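Local coordinates for enoyl-CoA hydratase/isomerase (Shewanella pealeana, PDB 4KPK), which probably acts as an isomerase or hydratase on enoyl-CoA thioesters, at residues L150-E163 / I214-A226. Residues are numbered along the deposited sequence; the frame is centred on the assembly and turned at random.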
loop_
_atom_site.group_PDB
_atom_site.type_symbol
_atom_site.label_atom_id
_atom_site.label_comp_id
_atom_site.label_asym_id
_atom_site.label_seq_id
_atom_site.Cartn_x
_atom_site.Cartn_y
_atom_site.Cartn_z
ATOM N N LEU A 150 17.648 -6.154 -6.179
ATOM C CA LEU A 150 16.331 -5.651 -5.967
ATOM C C LEU A 150 16.112 -5.224 -4.520
ATOM O O LEU A 150 15.449 -4.202 -4.297
ATOM C CB LEU A 150 15.331 -6.684 -6.375
ATOM C CG LEU A 150 13.880 -6.216 -6.410
ATOM C CD1 LEU A 150 13.673 -5.008 -7.298
ATOM C CD2 LEU A 150 13.058 -7.396 -6.899
ATOM N N GLY A 151 16.688 -5.946 -3.547
ATOM C CA GLY A 151 16.558 -5.545 -2.130
ATOM C C GLY A 151 17.232 -4.220 -1.870
ATOM O O GLY A 151 16.674 -3.281 -1.322
ATOM N N LEU A 152 18.451 -4.093 -2.297
ATOM C CA LEU A 152 19.068 -2.795 -2.215
ATOM C C LEU A 152 18.232 -1.696 -2.796
ATOM O O LEU A 152 18.149 -0.621 -2.223
ATOM C CB LEU A 152 20.419 -2.779 -2.945
ATOM C CG LEU A 152 21.455 -3.810 -2.417
ATOM C CD1 LEU A 152 22.674 -3.675 -3.286
ATOM C CD2 LEU A 152 21.814 -3.671 -0.940
ATOM N N ILE A 153 17.672 -1.907 -3.977
ATOM C CA ILE A 153 16.868 -0.855 -4.603
ATOM C C ILE A 153 15.664 -0.537 -3.738
ATOM O O ILE A 153 15.387 0.596 -3.424
ATOM C CB ILE A 153 16.379 -1.305 -5.991
ATOM C CG1 ILE A 153 17.571 -1.366 -6.908
ATOM C CG2 ILE A 153 15.263 -0.381 -6.459
ATOM C CD1 ILE A 153 17.366 -2.286 -8.081
ATOM N N CYS A 154 14.980 -1.568 -3.296
ATOM C CA CYS A 154 13.905 -1.392 -2.327
ATOM C C CYS A 154 14.274 -0.843 -0.969
ATOM O O CYS A 154 13.382 -0.379 -0.271
ATOM C CB CYS A 154 13.090 -2.664 -2.196
ATOM S SG CYS A 154 12.315 -2.885 -3.811
ATOM N N CYS A 155 15.561 -0.831 -0.629
ATOM C CA CYS A 155 16.045 -0.257 0.620
ATOM C C CYS A 155 16.427 1.214 0.466
ATOM O O CYS A 155 16.599 1.918 1.457
ATOM C CB CYS A 155 17.213 -1.084 1.163
ATOM S SG CYS A 155 16.648 -2.613 1.901
ATOM N N SER A 156 16.534 1.673 -0.774
ATOM C CA SER A 156 16.981 3.036 -1.063
ATOM C C SER A 156 15.820 3.962 -0.985
ATOM O O SER A 156 14.710 3.546 -1.149
ATOM C CB SER A 156 17.615 3.124 -2.437
ATOM O OG SER A 156 18.756 2.265 -2.480
ATOM N N ASP A 157 16.073 5.234 -0.701
ATOM C CA ASP A 157 14.978 6.192 -0.584
ATOM C C ASP A 157 14.490 6.632 -2.022
ATOM O O ASP A 157 13.288 6.906 -2.214
ATOM C CB ASP A 157 15.417 7.383 0.252
ATOM C CG ASP A 157 15.771 6.994 1.718
ATOM O OD1 ASP A 157 14.986 6.271 2.372
ATOM O OD2 ASP A 157 16.850 7.420 2.221
ATOM N N ILE A 158 15.430 6.707 -2.961
ATOM C CA ILE A 158 15.180 7.111 -4.365
ATOM C C ILE A 158 15.925 6.147 -5.258
ATOM O O ILE A 158 17.076 5.849 -5.000
ATOM C CB ILE A 158 15.599 8.546 -4.703
ATOM C CG1 ILE A 158 14.652 9.569 -4.030
ATOM C CG2 ILE A 158 15.469 8.824 -6.193
ATOM C CD1 ILE A 158 15.360 10.483 -3.099
ATOM N N ALA A 159 15.217 5.642 -6.280
ATOM C CA ALA A 159 15.755 4.763 -7.302
ATOM C C ALA A 159 15.336 5.228 -8.731
ATOM O O ALA A 159 14.133 5.545 -9.041
ATOM C CB ALA A 159 15.283 3.344 -7.059
ATOM N N ILE A 160 16.345 5.271 -9.592
ATOM C CA ILE A 160 16.185 5.674 -11.006
ATOM C C ILE A 160 16.812 4.582 -11.825
ATOM O O ILE A 160 17.883 4.082 -11.458
ATOM C CB ILE A 160 16.932 6.987 -11.253
ATOM C CG1 ILE A 160 16.528 7.958 -10.172
ATOM C CG2 ILE A 160 16.602 7.565 -12.635
ATOM C CD1 ILE A 160 17.396 9.169 -10.082
ATOM N N ALA A 161 16.109 4.112 -12.823
ATOM C CA ALA A 161 16.638 3.072 -13.706
ATOM C C ALA A 161 16.636 3.561 -15.194
ATOM O O ALA A 161 15.927 4.507 -15.482
ATOM C CB ALA A 161 15.840 1.806 -13.579
ATOM N N ASN A 162 17.449 2.932 -16.068
ATOM C CA ASN A 162 17.397 3.203 -17.531
ATOM C C ASN A 162 16.303 2.367 -18.156
ATOM O O ASN A 162 15.649 1.594 -17.454
ATOM C CB ASN A 162 18.749 3.009 -18.239
ATOM C CG ASN A 162 19.215 1.563 -18.304
ATOM O OD1 ASN A 162 18.542 0.613 -17.899
ATOM N ND2 ASN A 162 20.414 1.400 -18.821
ATOM N N GLU A 163 16.076 2.551 -19.457
ATOM C CA GLU A 163 14.921 1.955 -20.135
ATOM C C GLU A 163 15.038 0.447 -20.318
ATOM O O GLU A 163 14.022 -0.260 -20.353
ATOM C CB GLU A 163 14.682 2.661 -21.488
ATOM C CG GLU A 163 13.718 3.843 -21.392
ATOM C CD GLU A 163 13.869 4.815 -22.546
ATOM O OE1 GLU A 163 13.711 4.392 -23.711
ATOM O OE2 GLU A 163 14.117 6.019 -22.295
ATOM N N ILE A 214 8.746 0.355 -7.660
ATOM C CA ILE A 214 10.103 -0.157 -7.406
ATOM C C ILE A 214 11.136 0.945 -7.745
ATOM O O ILE A 214 12.163 1.122 -7.045
ATOM C CB ILE A 214 10.340 -1.470 -8.210
ATOM C CG1 ILE A 214 9.543 -2.626 -7.626
ATOM C CG2 ILE A 214 11.819 -1.806 -8.300
ATOM C CD1 ILE A 214 9.977 -3.008 -6.211
ATOM N N ILE A 215 10.843 1.724 -8.823
ATOM C CA ILE A 215 11.679 2.863 -9.132
ATOM C C ILE A 215 10.815 4.079 -9.118
ATOM O O ILE A 215 9.600 3.948 -9.086
ATOM C CB ILE A 215 12.444 2.669 -10.409
ATOM C CG1 ILE A 215 11.523 2.657 -11.674
ATOM C CG2 ILE A 215 13.308 1.431 -10.285
ATOM C CD1 ILE A 215 12.196 2.121 -12.903
ATOM N N HIS A 216 11.473 5.231 -9.015
ATOM C CA HIS A 216 10.843 6.569 -8.998
ATOM C C HIS A 216 10.930 7.283 -10.349
ATOM O O HIS A 216 10.112 8.131 -10.628
ATOM C CB HIS A 216 11.473 7.441 -7.905
ATOM C CG HIS A 216 11.354 6.836 -6.534
ATOM N ND1 HIS A 216 10.216 6.938 -5.770
ATOM C CD2 HIS A 216 12.205 6.068 -5.820
ATOM C CE1 HIS A 216 10.381 6.273 -4.635
ATOM N NE2 HIS A 216 11.572 5.708 -4.661
ATOM N N ASP A 217 11.878 6.925 -11.205
ATOM C CA ASP A 217 12.092 7.669 -12.487
ATOM C C ASP A 217 12.777 6.729 -13.485
ATOM O O ASP A 217 13.464 5.782 -13.079
ATOM C CB ASP A 217 13.001 8.899 -12.258
ATOM C CG ASP A 217 13.020 9.902 -13.465
ATOM O OD1 ASP A 217 11.961 10.128 -14.092
ATOM O OD2 ASP A 217 14.093 10.498 -13.789
ATOM N N ILE A 218 12.585 6.980 -14.773
ATOM C CA ILE A 218 13.247 6.259 -15.828
ATOM C C ILE A 218 14.001 7.275 -16.696
ATOM O O ILE A 218 13.415 8.247 -17.194
ATOM C CB ILE A 218 12.233 5.530 -16.725
ATOM C CG1 ILE A 218 11.397 4.457 -15.976
ATOM C CG2 ILE A 218 12.936 4.894 -17.918
ATOM C CD1 ILE A 218 10.344 3.776 -16.855
ATOM N N ASN A 219 15.288 7.037 -16.902
ATOM C CA ASN A 219 16.099 7.924 -17.703
ATOM C C ASN A 219 17.338 7.185 -18.125
ATOM O O ASN A 219 18.076 6.646 -17.278
ATOM C CB ASN A 219 16.484 9.135 -16.851
ATOM C CG ASN A 219 16.940 10.345 -17.679
ATOM O OD1 ASN A 219 17.409 10.228 -18.807
ATOM N ND2 ASN A 219 16.822 11.516 -17.081
ATOM N N ASP A 220 17.589 7.126 -19.429
ATOM C CA ASP A 220 18.891 6.617 -19.928
ATOM C C ASP A 220 20.141 7.414 -19.469
ATOM O O ASP A 220 21.245 6.913 -19.501
ATOM C CB ASP A 220 18.880 6.544 -21.454
ATOM C CG ASP A 220 18.100 5.368 -21.971
ATOM O OD1 ASP A 220 17.859 4.388 -21.203
ATOM O OD2 ASP A 220 17.751 5.438 -23.161
ATOM N N ASP A 221 19.974 8.655 -19.049
ATOM C CA ASP A 221 21.100 9.377 -18.538
ATOM C C ASP A 221 20.902 9.416 -17.049
ATOM O O ASP A 221 20.243 10.307 -16.541
ATOM C CB ASP A 221 21.136 10.772 -19.132
ATOM C CG ASP A 221 22.415 11.495 -18.816
ATOM O OD1 ASP A 221 23.144 11.180 -17.804
ATOM O OD2 ASP A 221 22.732 12.381 -19.618
ATOM N N LEU A 222 21.473 8.425 -16.366
ATOM C CA LEU A 222 21.290 8.240 -14.931
ATOM C C LEU A 222 21.901 9.393 -14.106
ATOM O O LEU A 222 21.294 9.821 -13.121
ATOM C CB LEU A 222 21.844 6.863 -14.513
ATOM C CG LEU A 222 21.024 5.713 -15.109
ATOM C CD1 LEU A 222 21.699 4.344 -15.025
ATOM C CD2 LEU A 222 19.622 5.708 -14.554
ATOM N N ASP A 223 23.028 9.926 -14.579
ATOM C CA ASP A 223 23.743 11.073 -13.953
ATOM C C ASP A 223 22.936 12.377 -14.033
ATOM O O ASP A 223 22.703 13.018 -13.037
ATOM C CB ASP A 223 25.140 11.273 -14.588
ATOM C CG ASP A 223 26.187 10.293 -14.052
ATOM O OD1 ASP A 223 25.834 9.371 -13.281
ATOM O OD2 ASP A 223 27.381 10.435 -14.389
ATOM N N ALA A 224 22.452 12.732 -15.213
ATOM C CA ALA A 224 21.545 13.836 -15.331
ATOM C C ALA A 224 20.294 13.602 -14.477
ATOM O O ALA A 224 19.792 14.530 -13.854
ATOM C CB ALA A 224 21.163 14.071 -16.786
ATOM N N ALA A 225 19.770 12.378 -14.450
ATOM C CA ALA A 225 18.516 12.141 -13.723
ATOM C C ALA A 225 18.685 12.326 -12.181
ATOM O O ALA A 225 17.723 12.747 -11.487
ATOM C CB ALA A 225 17.940 10.757 -14.041
ATOM N N ALA A 226 19.893 12.022 -11.677
ATOM C CA ALA A 226 20.164 12.080 -10.236
ATOM C C ALA A 226 20.418 13.510 -9.757
ATOM O O ALA A 226 20.186 13.825 -8.590
ATOM C CB ALA A 226 21.322 11.161 -9.855
HETATM O O HOH W 1 11.602 5.394 -1.306
HETATM O O HOH W 2 22.116 4.036 -18.885
#
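Ala159 O receives His216 N at 2.7 Å, opening a short parallel pairing in which Ala161 N then donates to Asp217 O (3.1 Å) and Asn219 N to Ala161 O (3.0 Å). Strand 217-218 thereby becomes, within this chain, the outermost strand beside 158-161 in the crotonase-fold sheet. On one face Ile160, its CG2 anti to the backbone N and CG1 beside it (chi1 -49°), sets CG2 against Ala225 CB at 3.7 Å and CD1 over the Ala225 carbonyl, pinning helix 222-235 to the sheet. On the other face, Ala161 CB meets Ile215 CD1 at 3.7 Å. His216 lays the CD2 edge of its ring against the backbone, 3.1 Å from Ala159 N and in the ring plane, while NE2 has a weak bond to Arg192 of a neighbouring subunit. Without the ring, as with an alanine here, the edge contact on Ala159 N would probably give way to a gap, and that arginine would lose this weak partner. Further out, Asp220 OD1 accepts from Glu163 N almost straight, at 174°, and Asp221 OD1 caps helix 222-235 through Ala224 N. The two carboxylates of Glu163 and Asp220 lie close, OE2 to OD2 3.8 Å, and would probably raise each other's pKa. Backbone bonds and aliphatic packing thus carry the buried middle, whereas charge gathers at the exposed end.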